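Local coordinates for glycosyl hydrolase BlGH5_18 (Bifidobacterium longum subsp. infantis, PDB 7LQX), which probably hydrolyses glycosidic bonds during the breakdown of N-glycans, as a family GH5 glycoside hydrolase, at residues Trp69-Gln73 / Ala137-Leu141; Gly108-Asp114 / Asn162-Phe167; His232-Phe236 / Gly278-Leu284; Ala258-Arg262 / Gln302-Leu306; Cys293-Ile297 / Ala346-Met350. All coordinates share one frame; numbering follows the deposited sequence. Where two conformers were deposited one is given.

Interaction 1. Residues Trp69-Gln73 / Ala137-Leu141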
# COMPACT_ATOMS: atom_id res chain seq x y z
N TRP A 69 -2.16 5.23 -7.10
CA TRP A 69 -0.76 5.10 -7.48
C TRP A 69 -0.23 3.68 -7.38
O TRP A 69 0.45 3.23 -8.31
CB TRP A 69 0.06 6.08 -6.63
CG TRP A 69 1.48 6.30 -7.04
CD1 TRP A 69 2.11 5.81 -8.15
CD2 TRP A 69 2.44 7.05 -6.32
NE1 TRP A 69 3.42 6.24 -8.17
CE2 TRP A 69 3.65 7.01 -7.05
CE3 TRP A 69 2.40 7.80 -5.14
CZ2 TRP A 69 4.80 7.67 -6.62
CZ3 TRP A 69 3.54 8.45 -4.72
CH2 TRP A 69 4.72 8.38 -5.46
N PRO A 70 -0.48 2.93 -6.30
CA PRO A 70 0.03 1.55 -6.24
C PRO A 70 -0.51 0.65 -7.33
O PRO A 70 0.07 -0.42 -7.55
CB PRO A 70 -0.38 1.06 -4.84
CG PRO A 70 -1.30 2.11 -4.28
CD PRO A 70 -1.01 3.39 -5.00
N TYR A 71 -1.60 1.02 -8.01
CA TYR A 71 -2.09 0.22 -9.13
C TYR A 71 -1.46 0.66 -10.44
O TYR A 71 -1.24 -0.18 -11.33
CB TYR A 71 -3.62 0.26 -9.25
CG TYR A 71 -4.38 0.12 -7.94
CD1 TYR A 71 -3.85 -0.60 -6.87
CD2 TYR A 71 -5.61 0.72 -7.77
CE1 TYR A 71 -4.54 -0.69 -5.67
CE2 TYR A 71 -6.29 0.63 -6.59
CZ TYR A 71 -5.76 -0.08 -5.54
OH TYR A 71 -6.46 -0.14 -4.36
N LEU A 72 -1.15 1.96 -10.57
CA LEU A 72 -0.51 2.47 -11.77
C LEU A 72 0.96 2.08 -11.84
O LEU A 72 1.49 1.84 -12.93
CB LEU A 72 -0.57 4.00 -11.79
CG LEU A 72 -1.88 4.71 -12.14
CD1 LEU A 72 -1.71 6.20 -11.92
CD2 LEU A 72 -2.28 4.42 -13.57
N GLN A 73 1.65 2.06 -10.70
CA GLN A 73 3.10 1.91 -10.65
C GLN A 73 3.47 1.03 -9.46
O GLN A 73 4.04 1.49 -8.46
CB GLN A 73 3.76 3.29 -10.56
CG GLN A 73 5.23 3.32 -10.87
CD GLN A 73 5.73 4.74 -11.03
OE1 GLN A 73 5.34 5.63 -10.27
NE2 GLN A 73 6.57 4.96 -12.02
N ALA A 137 11.02 8.15 -11.54
CA ALA A 137 9.87 7.27 -11.74
C ALA A 137 8.57 8.06 -11.82
O ALA A 137 7.68 7.73 -12.60
CB ALA A 137 9.80 6.25 -10.60
N GLU A 138 8.45 9.12 -11.01
CA GLU A 138 7.27 9.97 -11.09
C GLU A 138 7.18 10.61 -12.46
O GLU A 138 6.11 10.62 -13.09
CB GLU A 138 7.35 11.04 -10.01
CG GLU A 138 7.21 10.51 -8.61
CD GLU A 138 7.82 11.44 -7.59
OE1 GLU A 138 8.12 10.98 -6.47
OE2 GLU A 138 8.00 12.63 -7.90
N LYS A 139 8.29 11.15 -12.96
CA LYS A 139 8.27 11.78 -14.27
C LYS A 139 7.92 10.77 -15.35
O LYS A 139 7.17 11.09 -16.28
CB LYS A 139 9.62 12.42 -14.55
CG LYS A 139 9.90 13.66 -13.72
CD LYS A 139 11.26 14.27 -14.07
CE LYS A 139 11.33 14.65 -15.54
NZ LYS A 139 12.50 15.53 -15.85
N THR A 140 8.44 9.55 -15.25
CA THR A 140 8.11 8.52 -16.22
C THR A 140 6.62 8.22 -16.22
O THR A 140 6.01 8.10 -17.29
CB THR A 140 8.94 7.26 -15.94
OG1 THR A 140 10.33 7.59 -15.96
CG2 THR A 140 8.66 6.21 -16.99
N LEU A 141 6.01 8.10 -15.03
CA LEU A 141 4.57 7.85 -14.97
C LEU A 141 3.77 9.02 -15.54
O LEU A 141 2.83 8.81 -16.32
CB LEU A 141 4.14 7.54 -13.53
CG LEU A 141 2.64 7.24 -13.40
CD1 LEU A 141 2.24 6.04 -14.27
CD2 LEU A 141 2.24 7.02 -11.96
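The indole of Trp69 meets Leu141 CD2 and Glu138 CG, and both carbons come to it obliquely. The Leu141 methyl lies 4.0 Å from Trp69 CD1, and Glu138 CG is 4.2 Å from Trp69 CZ2. At the indole edge, in the ring plane, sits the carboxamide of Gln73. Trp69 NE1 donates to Gln73 OE1 over 2.9 Å, nearly straight at 178°. The oxygen receives this N-H in the carbonyl plane, on a lone pair. The other end of the amide crosses to helix 132-149. Gln73 NE2 lies 3.0 Å from Ala137 O, and its N-H points almost straight at that oxygen. The donor stands above the Ala137 carbonyl plane. The helical donor Leu141 N reaches the same oxygen from the opposite face. The Gln73 side chain is extended, with CG anti to the backbone N (chi1 -165°), and this carries the amide to the helix. Two bonds, one at each end, should hold the amide flat and fix its flip. Leu141 CD2 packs against the amide, 3.8 Å from Gln73 OE1, and also touches Leu72 CD1. Glu138 turns its carboxylate away to Trp186. The contact is buried. It joins the short helix 69-72, which follows strand 62-65, to helix 132-149. Leu72 also packs on helix 81-96, Glu138 touches helix 180-191, and Phe106 meets Trp69 edge-to-face.

Interaction 2. Residues Gly108-Asp114 / Asn162-Phe167. With EDO (1,2-ethanediol), chain D; EDO (1,2-ethanediol), chain E.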
# COMPACT_ATOMS: atom_id res chain seq x y z
N GLY A 108 -1.55 8.18 -3.54
CA GLY A 108 -1.25 9.39 -2.80
C GLY A 108 -2.13 9.44 -1.57
O GLY A 108 -2.01 8.61 -0.67
N HIS A 109 -3.05 10.39 -1.53
CA HIS A 109 -3.91 10.57 -0.37
C HIS A 109 -5.34 10.85 -0.81
O HIS A 109 -5.57 11.77 -1.61
CB HIS A 109 -3.44 11.74 0.51
CG HIS A 109 -4.22 11.85 1.77
ND1 HIS A 109 -4.00 11.02 2.84
CD2 HIS A 109 -5.26 12.65 2.12
CE1 HIS A 109 -4.84 11.32 3.81
NE2 HIS A 109 -5.62 12.30 3.40
N LEU A 110 -6.28 10.07 -0.29
CA LEU A 110 -7.71 10.29 -0.52
C LEU A 110 -8.50 10.02 0.75
O LEU A 110 -8.51 8.89 1.26
CB LEU A 110 -8.21 9.37 -1.63
CG LEU A 110 -7.69 9.67 -3.03
CD1 LEU A 110 -7.83 8.45 -3.93
CD2 LEU A 110 -8.43 10.84 -3.63
N SER A 111 -9.21 11.04 1.23
CA SER A 111 -10.23 10.90 2.27
C SER A 111 -9.74 10.13 3.49
O SER A 111 -10.41 9.23 4.00
CB SER A 111 -11.51 10.28 1.71
OG SER A 111 -11.97 10.99 0.58
N SER A 112 -8.56 10.52 3.98
CA SER A 112 -7.89 10.04 5.19
C SER A 112 -6.96 8.86 4.94
O SER A 112 -6.23 8.47 5.85
CB SER A 112 -8.85 9.69 6.35
OG SER A 112 -9.37 8.37 6.24
N PHE A 113 -7.00 8.26 3.76
CA PHE A 113 -6.21 7.07 3.45
C PHE A 113 -5.02 7.42 2.57
O PHE A 113 -5.16 8.12 1.57
CB PHE A 113 -7.06 6.04 2.72
CG PHE A 113 -8.21 5.49 3.54
CD1 PHE A 113 -8.01 4.43 4.40
CD2 PHE A 113 -9.47 6.05 3.44
CE1 PHE A 113 -9.05 3.93 5.15
CE2 PHE A 113 -10.52 5.53 4.17
CZ PHE A 113 -10.31 4.48 5.03
N ASP A 114 -3.85 6.91 2.94
CA ASP A 114 -2.66 6.99 2.10
C ASP A 114 -2.56 5.73 1.24
O ASP A 114 -2.67 4.62 1.76
CB ASP A 114 -1.39 7.05 2.96
CG ASP A 114 -1.11 8.41 3.58
OD1 ASP A 114 -1.76 9.42 3.24
OD2 ASP A 114 -0.20 8.42 4.44
N ASN A 162 -3.38 14.76 -5.58
CA ASN A 162 -4.26 15.42 -4.62
C ASN A 162 -3.53 15.72 -3.32
O ASN A 162 -3.12 14.79 -2.62
CB ASN A 162 -5.45 14.50 -4.34
CG ASN A 162 -6.45 15.14 -3.44
OD1 ASN A 162 -6.93 16.23 -3.71
ND2 ASN A 162 -6.75 14.48 -2.32
N GLU A 163 -3.39 17.00 -2.97
CA GLU A 163 -2.93 17.39 -1.63
C GLU A 163 -1.63 16.70 -1.24
O GLU A 163 -1.46 16.24 -0.11
CB GLU A 163 -4.03 17.15 -0.59
CG GLU A 163 -5.30 17.90 -0.91
CD GLU A 163 -6.46 17.62 0.00
OE1 GLU A 163 -6.30 16.87 0.98
OE2 GLU A 163 -7.55 18.17 -0.28
N LEU A 164 -0.69 16.64 -2.17
CA LEU A 164 0.53 15.88 -1.91
C LEU A 164 1.37 16.50 -0.80
O LEU A 164 2.20 15.80 -0.20
CB LEU A 164 1.33 15.75 -3.20
CG LEU A 164 0.78 14.76 -4.24
CD1 LEU A 164 1.62 14.84 -5.51
CD2 LEU A 164 0.72 13.35 -3.68
N ASN A 165 1.15 17.77 -0.49
CA ASN A 165 1.88 18.40 0.60
C ASN A 165 1.62 17.71 1.94
O ASN A 165 2.40 17.89 2.87
CB ASN A 165 1.53 19.89 0.68
CG ASN A 165 0.08 20.13 1.06
OD1 ASN A 165 -0.83 19.64 0.41
ND2 ASN A 165 -0.13 20.91 2.12
N GLN A 166 0.53 16.94 2.06
CA GLN A 166 0.25 16.27 3.32
C GLN A 166 1.30 15.21 3.66
O GLN A 166 1.39 14.80 4.83
CB GLN A 166 -1.16 15.67 3.32
CG GLN A 166 -1.33 14.43 2.44
CD GLN A 166 -1.29 13.13 3.22
OE1 GLN A 166 -1.86 13.01 4.30
NE2 GLN A 166 -0.60 12.14 2.66
N PHE A 167 2.10 14.79 2.69
CA PHE A 167 3.20 13.87 2.97
C PHE A 167 4.45 14.57 3.50
O PHE A 167 5.37 13.89 3.97
CB PHE A 167 3.61 13.12 1.70
CG PHE A 167 2.64 12.07 1.27
CD1 PHE A 167 2.54 10.86 1.96
CD2 PHE A 167 1.82 12.27 0.17
CE1 PHE A 167 1.64 9.89 1.55
CE2 PHE A 167 0.93 11.30 -0.24
CZ PHE A 167 0.84 10.11 0.46
C1 EDO D . -10.25 15.31 -0.91
O1 EDO D . -9.04 15.95 -1.34
C2 EDO D . -10.00 13.81 -0.85
O2 EDO D . -8.92 13.56 0.06
C1 EDO E . -12.18 15.74 2.63
O1 EDO E . -12.38 15.11 3.90
C2 EDO E . -12.95 15.01 1.54
O2 EDO E . -12.59 13.62 1.52
O HOH W 1 -2.71 12.34 -3.52
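The carboxamide of Gln166 stacks on one face of the His109 ring, the two planes 24° apart. Gln166 OE1 lies 3.3 Å from His109 ND1, but the angle is too poor for a hydrogen bond. That oxygen instead accepts from Trp123 of the second subunit. His109 ND1 donates to Asp114 OD1 at 2.8 Å, within its ring plane. Gln166 NE2 gives the same oxygen a second, more bent bond of 3.0 Å, and also sits over the centre of the Phe167 ring. Asp114 OD2 is bound by His172 and by Thr122 of the second subunit. A phenylalanine in place of His109 would probably leave Asp114 OD1 without its ring donor. Residues 108-114 form a tight hairpin with a type I' turn at Leu110-Phe113. Asn162 and Glu163 follow strand 155-159, consistent with the Asn-Glu pair after the fourth barrel strand of GH5 enzymes, whose glutamate is the acid/base in relatives. Asn162 ND2 donates almost straight to His109 O (3.0 Å). It also bonds O1 of a 1,2-ethanediol, probably from the crystallisation liquor. Asn162 OD1 is held by Arg64. A water accepts from His109 N and probably donates to Asn162 O. Glu163 OE2 is hydrogen-bonded to His232.

Interaction 3. Residues His232-Phe236 / Gly278-Leu284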
# COMPACT_ATOMS: atom_id res chain seq x y z
N HIS A 232 -8.78 24.00 -2.22
CA HIS A 232 -9.66 22.98 -1.66
C HIS A 232 -10.20 23.59 -0.37
O HIS A 232 -9.46 23.72 0.61
CB HIS A 232 -8.92 21.69 -1.35
CG HIS A 232 -8.42 20.97 -2.56
ND1 HIS A 232 -7.78 19.75 -2.47
CD2 HIS A 232 -8.45 21.28 -3.87
CE1 HIS A 232 -7.45 19.34 -3.68
NE2 HIS A 232 -7.82 20.26 -4.55
N SER A 233 -11.48 23.96 -0.37
CA SER A 233 -12.07 24.74 0.72
C SER A 233 -12.91 23.84 1.61
O SER A 233 -13.96 23.35 1.19
CB SER A 233 -12.91 25.88 0.15
OG SER A 233 -13.46 26.65 1.19
N TRP A 234 -12.48 23.68 2.87
CA TRP A 234 -13.07 22.74 3.82
C TRP A 234 -13.30 23.41 5.16
O TRP A 234 -12.34 23.63 5.92
CB TRP A 234 -12.20 21.50 3.95
CG TRP A 234 -12.26 20.66 2.73
CD1 TRP A 234 -11.30 20.51 1.77
CD2 TRP A 234 -13.38 19.87 2.31
NE1 TRP A 234 -11.75 19.67 0.78
CE2 TRP A 234 -13.02 19.26 1.09
CE3 TRP A 234 -14.64 19.63 2.84
CZ2 TRP A 234 -13.88 18.41 0.42
CZ3 TRP A 234 -15.49 18.79 2.16
CH2 TRP A 234 -15.11 18.19 0.96
N VAL A 235 -14.56 23.70 5.48
CA VAL A 235 -14.90 24.48 6.67
C VAL A 235 -14.81 23.70 7.96
O VAL A 235 -15.02 24.28 9.03
CB VAL A 235 -16.28 25.17 6.52
CG1 VAL A 235 -16.22 26.22 5.41
CG2 VAL A 235 -17.39 24.16 6.27
N PHE A 236 -14.49 22.40 7.91
CA PHE A 236 -14.14 21.67 9.13
C PHE A 236 -12.75 22.03 9.66
O PHE A 236 -12.32 21.47 10.67
CB PHE A 236 -14.26 20.16 8.94
CG PHE A 236 -13.42 19.58 7.83
CD1 PHE A 236 -12.04 19.72 7.81
CD2 PHE A 236 -14.01 18.85 6.82
CE1 PHE A 236 -11.28 19.17 6.79
CE2 PHE A 236 -13.26 18.28 5.81
CZ PHE A 236 -11.90 18.44 5.80
N GLY A 278 -16.85 21.19 -0.48
CA GLY A 278 -17.87 20.28 -0.02
C GLY A 278 -18.56 20.82 1.21
O GLY A 278 -18.18 21.86 1.75
N ALA A 279 -19.59 20.10 1.66
CA ALA A 279 -20.45 20.53 2.77
C ALA A 279 -20.32 19.50 3.89
O ALA A 279 -21.19 18.63 4.03
CB ALA A 279 -21.90 20.67 2.31
N PRO A 280 -19.27 19.58 4.70
CA PRO A 280 -18.94 18.45 5.59
C PRO A 280 -19.83 18.37 6.82
O PRO A 280 -19.92 19.31 7.61
CB PRO A 280 -17.48 18.73 5.98
CG PRO A 280 -17.36 20.21 5.88
CD PRO A 280 -18.22 20.62 4.71
N GLN A 281 -20.43 17.20 7.01
CA GLN A 281 -21.41 17.02 8.09
C GLN A 281 -20.78 16.69 9.43
O GLN A 281 -21.53 16.43 10.38
CB GLN A 281 -22.48 16.00 7.68
CG GLN A 281 -23.39 16.59 6.61
CD GLN A 281 -24.29 15.58 5.94
OE1 GLN A 281 -24.51 15.65 4.73
NE2 GLN A 281 -24.83 14.66 6.72
N ASN A 282 -19.46 16.71 9.56
CA ASN A 282 -18.87 16.74 10.90
C ASN A 282 -19.04 18.10 11.55
O ASN A 282 -18.95 18.21 12.78
CB ASN A 282 -17.40 16.31 10.88
CG ASN A 282 -16.54 17.12 9.92
OD1 ASN A 282 -17.02 17.93 9.14
ND2 ASN A 282 -15.23 16.88 9.97
N VAL A 283 -19.34 19.14 10.76
CA VAL A 283 -19.58 20.47 11.30
C VAL A 283 -20.89 21.09 10.84
O VAL A 283 -21.43 21.96 11.55
CB VAL A 283 -18.40 21.43 11.01
CG1 VAL A 283 -17.14 20.95 11.74
CG2 VAL A 283 -18.15 21.56 9.52
N LEU A 284 -21.45 20.67 9.71
CA LEU A 284 -22.74 21.17 9.23
C LEU A 284 -23.82 20.11 9.42
O LEU A 284 -23.55 18.91 9.45
CB LEU A 284 -22.66 21.49 7.73
CG LEU A 284 -21.51 22.39 7.30
CD1 LEU A 284 -21.55 22.56 5.77
CD2 LEU A 284 -21.49 23.73 8.01
O HOH W 2 -16.22 23.51 2.81
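The Trp234 ring lies against the backbone of Gly278, where two loops leave neighbouring strands, 229-233 and 272-277, of the (beta/alpha)8 barrel. Gly278 N, buried and without a polar partner, sits over one face, and Gly278 CA is 3.6 Å from Trp234 CZ3. The ring lies so close that there is no room for a side chain at Gly278. Pro280 reaches the indole at its edge, with CG 4.1 Å from Trp234 CE3. Its CD touches Val235 CG2, and its CB lies 3.6 Å from Phe236 CD2, at the ring edge. Phe236 CG stands between its backbone N and carbonyl carbon (chi1 58°), which lays the ring over Trp234 CB. Val283 packs on Phe236 CA. Further out, Glu276 accepts from Trp234 NE1, and Phe292 of helix 289-300 backs Val235. Glu276 probably corresponds to the GH5 nucleophile; such barrels carry their active site at the C-terminal strand ends. With an alanine here instead of Trp234, Glu276 would probably lose its indole donor and the Gly278 backbone its cover. One water ties the two segments together: it donates to Ser233 O and Gly278 O, 2.8 Å each, and accepts from Val235 N.

Interaction 4. Residues Ala258-Arg262 / Gln302-Leu306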
# COMPACT_ATOMS: atom_id res chain seq x y z
N ALA A 258 -9.79 32.13 -2.23
CA ALA A 258 -9.55 32.62 -3.58
C ALA A 258 -8.86 33.98 -3.55
O ALA A 258 -7.87 34.21 -4.25
CB ALA A 258 -10.86 32.69 -4.36
N GLU A 259 -9.37 34.90 -2.72
CA GLU A 259 -8.76 36.23 -2.62
C GLU A 259 -7.37 36.16 -2.00
O GLU A 259 -6.47 36.89 -2.42
CB GLU A 259 -9.66 37.16 -1.82
CG GLU A 259 -10.99 37.49 -2.50
CD GLU A 259 -10.82 38.09 -3.89
OE1 GLU A 259 -9.77 38.70 -4.17
OE2 GLU A 259 -11.74 37.93 -4.71
N LEU A 260 -7.19 35.31 -0.99
CA LEU A 260 -5.87 35.15 -0.39
C LEU A 260 -4.86 34.73 -1.45
O LEU A 260 -3.75 35.26 -1.50
CB LEU A 260 -5.95 34.14 0.74
CG LEU A 260 -4.66 33.85 1.50
CD1 LEU A 260 -4.11 35.08 2.19
CD2 LEU A 260 -4.91 32.74 2.51
N SER A 261 -5.24 33.78 -2.31
CA SER A 261 -4.30 33.31 -3.32
C SER A 261 -3.91 34.43 -4.27
O SER A 261 -2.76 34.50 -4.71
CB SER A 261 -4.89 32.11 -4.05
OG SER A 261 -5.88 32.45 -5.00
N ARG A 262 -4.84 35.33 -4.58
CA ARG A 262 -4.54 36.43 -5.49
C ARG A 262 -3.45 37.33 -4.96
O ARG A 262 -2.74 37.97 -5.75
CB ARG A 262 -5.80 37.25 -5.76
CG ARG A 262 -6.84 36.54 -6.61
CD ARG A 262 -8.05 37.44 -6.74
NE ARG A 262 -7.80 38.60 -7.59
CZ ARG A 262 -8.53 39.71 -7.59
NH1 ARG A 262 -9.53 39.85 -6.73
NH2 ARG A 262 -8.26 40.69 -8.44
N GLN A 302 -17.91 36.21 -6.24
CA GLN A 302 -17.48 37.60 -6.11
C GLN A 302 -16.02 37.78 -6.47
O GLN A 302 -15.57 38.92 -6.64
CB GLN A 302 -17.74 38.10 -4.70
CG GLN A 302 -19.22 38.19 -4.38
CD GLN A 302 -19.50 38.42 -2.92
OE1 GLN A 302 -18.61 38.78 -2.15
NE2 GLN A 302 -20.75 38.22 -2.52
N CYS A 303 -15.27 36.69 -6.60
CA CYS A 303 -13.87 36.78 -6.98
C CYS A 303 -13.75 36.90 -8.49
O CYS A 303 -14.18 36.00 -9.21
CB CYS A 303 -13.13 35.53 -6.53
SG CYS A 303 -11.39 35.55 -7.00
N PRO A 304 -13.19 38.00 -9.01
CA PRO A 304 -13.12 38.16 -10.47
C PRO A 304 -12.31 37.10 -11.17
O PRO A 304 -12.49 36.91 -12.38
CB PRO A 304 -12.50 39.55 -10.65
CG PRO A 304 -11.81 39.83 -9.38
CD PRO A 304 -12.60 39.14 -8.29
N ASN A 305 -11.42 36.40 -10.46
CA ASN A 305 -10.54 35.41 -11.06
C ASN A 305 -11.08 33.99 -10.92
O ASN A 305 -10.39 33.04 -11.31
CB ASN A 305 -9.15 35.47 -10.44
CG ASN A 305 -8.42 36.75 -10.78
OD1 ASN A 305 -8.87 37.84 -10.42
ND2 ASN A 305 -7.30 36.63 -11.46
N LEU A 306 -12.28 33.81 -10.38
CA LEU A 306 -12.81 32.46 -10.20
C LEU A 306 -13.10 31.83 -11.56
O LEU A 306 -13.97 32.30 -12.31
CB LEU A 306 -14.06 32.49 -9.34
CG LEU A 306 -14.58 31.08 -8.99
CD1 LEU A 306 -13.58 30.28 -8.18
CD2 LEU A 306 -15.91 31.16 -8.25
O HOH W 3 -13.88 39.53 -4.46
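Arg262 and Glu259 of helix 248-264 meet the turn at Cys303-Leu306, which leads into strand 306-312 of the (beta/alpha)8 barrel. No direct hydrogen bond links the two segments. Among the apolar contacts, Cys303 SG touches Ala258 CB at 3.9 Å and Arg262 CD at 3.8 Å. Over the guanidinium of Arg262, Pro304 CG lies on one face, 3.5 Å from Arg262 NH1. Asn305 OD1 is also over a face, 3.1 Å from Arg262 NE, at an angle too poor for a hydrogen bond. Asn305 ND2 bonds the carbonyls of Arg270 and Pro268. The salt bridge is within the helix: Arg262 NH1 to Glu259 OE1, 2.8 Å, on the syn lone pair. Thr404, on strand 403-407, also bonds Glu259 OE1, and Asn363 bonds Arg262 NH1. The Glu259 chain bends at chi2 (-56°), which brings OE2 to 3.3 Å from Cys303 CA, CB and SG alike. A water donates to both Glu259 OE2 (2.7 Å) and Gln302 O (2.8 Å). The charges are thus paired on the helix, and segment 302-306 offers carbon, sulfur, the amide oxygen of Asn305 and, through water, the Gln302 carbonyl. The salt bridge and the proline over its face are likely to limit the turning of the guanidinium.

Interaction 5. Residues Cys293-Ile297 / Ala346-Met350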
# COMPACT_ATOMS: atom_id res chain seq x y z
N CYS A 293 -24.23 25.31 0.13
CA CYS A 293 -23.74 25.23 -1.24
C CYS A 293 -24.05 26.50 -2.01
O CYS A 293 -23.16 27.12 -2.60
CB CYS A 293 -24.37 24.00 -1.90
SG CYS A 293 -24.07 23.81 -3.67
N ARG A 294 -25.32 26.93 -1.98
CA ARG A 294 -25.70 28.12 -2.71
C ARG A 294 -24.95 29.35 -2.21
O ARG A 294 -24.43 30.14 -3.00
CB ARG A 294 -27.21 28.35 -2.61
CG ARG A 294 -28.05 27.27 -3.24
CD ARG A 294 -29.52 27.69 -3.30
NE ARG A 294 -30.40 26.63 -3.77
CZ ARG A 294 -31.03 25.76 -2.98
NH1 ARG A 294 -30.91 25.84 -1.67
NH2 ARG A 294 -31.80 24.82 -3.52
N ASP A 295 -24.91 29.54 -0.89
CA ASP A 295 -24.29 30.74 -0.34
C ASP A 295 -22.78 30.74 -0.57
O ASP A 295 -22.20 31.78 -0.89
CB ASP A 295 -24.57 30.83 1.16
CG ASP A 295 -25.99 31.26 1.47
OD1 ASP A 295 -26.71 31.74 0.57
OD2 ASP A 295 -26.38 31.13 2.65
N THR A 296 -22.14 29.58 -0.42
CA THR A 296 -20.70 29.50 -0.66
C THR A 296 -20.37 29.87 -2.09
O THR A 296 -19.40 30.60 -2.34
CB THR A 296 -20.19 28.10 -0.33
OG1 THR A 296 -20.26 27.90 1.08
CG2 THR A 296 -18.75 27.92 -0.77
N ILE A 297 -21.15 29.39 -3.05
CA ILE A 297 -20.88 29.67 -4.46
C ILE A 297 -21.19 31.11 -4.79
O ILE A 297 -20.41 31.78 -5.49
CB ILE A 297 -21.62 28.67 -5.36
CG1 ILE A 297 -21.02 27.27 -5.16
CG2 ILE A 297 -21.53 29.10 -6.82
CD1 ILE A 297 -21.86 26.16 -5.75
N ALA A 346 -29.27 21.85 -5.67
CA ALA A 346 -28.75 23.19 -5.42
C ALA A 346 -27.54 23.49 -6.30
O ALA A 346 -27.43 24.58 -6.86
CB ALA A 346 -28.40 23.36 -3.95
N PHE A 347 -26.62 22.53 -6.42
CA PHE A 347 -25.43 22.76 -7.23
C PHE A 347 -25.80 22.92 -8.70
O PHE A 347 -25.25 23.79 -9.39
CB PHE A 347 -24.43 21.63 -7.03
CG PHE A 347 -23.06 21.91 -7.59
CD1 PHE A 347 -22.35 23.04 -7.19
CD2 PHE A 347 -22.47 21.05 -8.48
CE1 PHE A 347 -21.08 23.30 -7.68
CE2 PHE A 347 -21.19 21.30 -8.97
CZ PHE A 347 -20.51 22.43 -8.57
N ALA A 348 -26.77 22.13 -9.18
CA ALA A 348 -27.25 22.30 -10.54
C ALA A 348 -27.81 23.70 -10.75
O ALA A 348 -27.57 24.32 -11.80
CB ALA A 348 -28.32 21.25 -10.85
N GLU A 349 -28.55 24.21 -9.77
CA GLU A 349 -29.10 25.56 -9.87
C GLU A 349 -27.99 26.59 -9.94
O GLU A 349 -28.08 27.57 -10.69
CB GLU A 349 -30.01 25.84 -8.68
CG GLU A 349 -31.32 25.06 -8.69
CD GLU A 349 -31.95 24.93 -7.31
OE1 GLU A 349 -32.85 24.07 -7.14
OE2 GLU A 349 -31.55 25.67 -6.38
N MSE A 350 -26.94 26.39 -9.17
CA MSE A 350 -25.85 27.35 -9.15
C MSE A 350 -25.10 27.34 -10.48
O MSE A 350 -24.71 28.39 -10.99
CB MSE A 350 -24.91 27.07 -7.99
CG MSE A 350 -25.55 27.29 -6.62
SE MSE A 350 -26.33 29.04 -6.35
CE MSE A 350 -28.09 28.78 -7.10
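Two outer helices of the (beta/alpha)8 barrel pack side by side here, and Arg294, Cys293 and Ile297 of one meet Ala346, Phe347, Glu349 and Met350 of the other. The short helical segments run 9.5 Å apart at their closest, at a crossing angle of -30°. On the outer side Arg294 forms a salt bridge with Glu349. It grips side-on: NE and NH2 both donate to Glu349 OE2, each at 3.0 Å. That oxygen lies in the guanidinium plane, and the carboxylate is nearly coplanar with it. The chain of Arg294 is extended from CG to NE, which carries the guanidinium over Ala346. The methyl CB of Ala346 sits under the centre of the guanidinium face, 3.7 Å from Arg294 CZ. Met350, present as selenomethionine, is bent at chi2 and chi3 and lays its SE against Arg294 CA (3.8 Å). Ile297 CD1 lies at the edge of the Phe347 ring, 3.5 Å from Phe347 CD1, and also touches Met350 CB. Cys293 SG makes an oblique sulfur-aromatic contact with the same ring, 5.2 Å from its centroid. Polar atoms thus face outward and apolar ones inward. Helices 289-300 and 342-354 flank strand 306-312 in the chain. Trp311 of that strand touches Cys293, Ile297 and Phe347, and Val309 also packs on Phe347.

All five contacts belong to one barrel. Interactions 2 and 3 lie at loops following its strands and touch each other. Interaction 2 is rich in polar bonds. Interaction 3 is mostly apolar, with a single bridging water. Interaction 1 is also buried and touches interaction 2 at Trp69 and Gly108. It joins a short helix and the residue after it to helix 132-149 through a glutamine amide and leucine packing. Both interactions 1 and 2 touch the second subunit. Interactions 4 and 5 lie on the opposite side of the chain's centre from them. Interaction 4 is only partly buried, whereas interaction 5 is a buried helix pair with a salt bridge on its outer side. Helix 289-300 separates the segments of interaction 4.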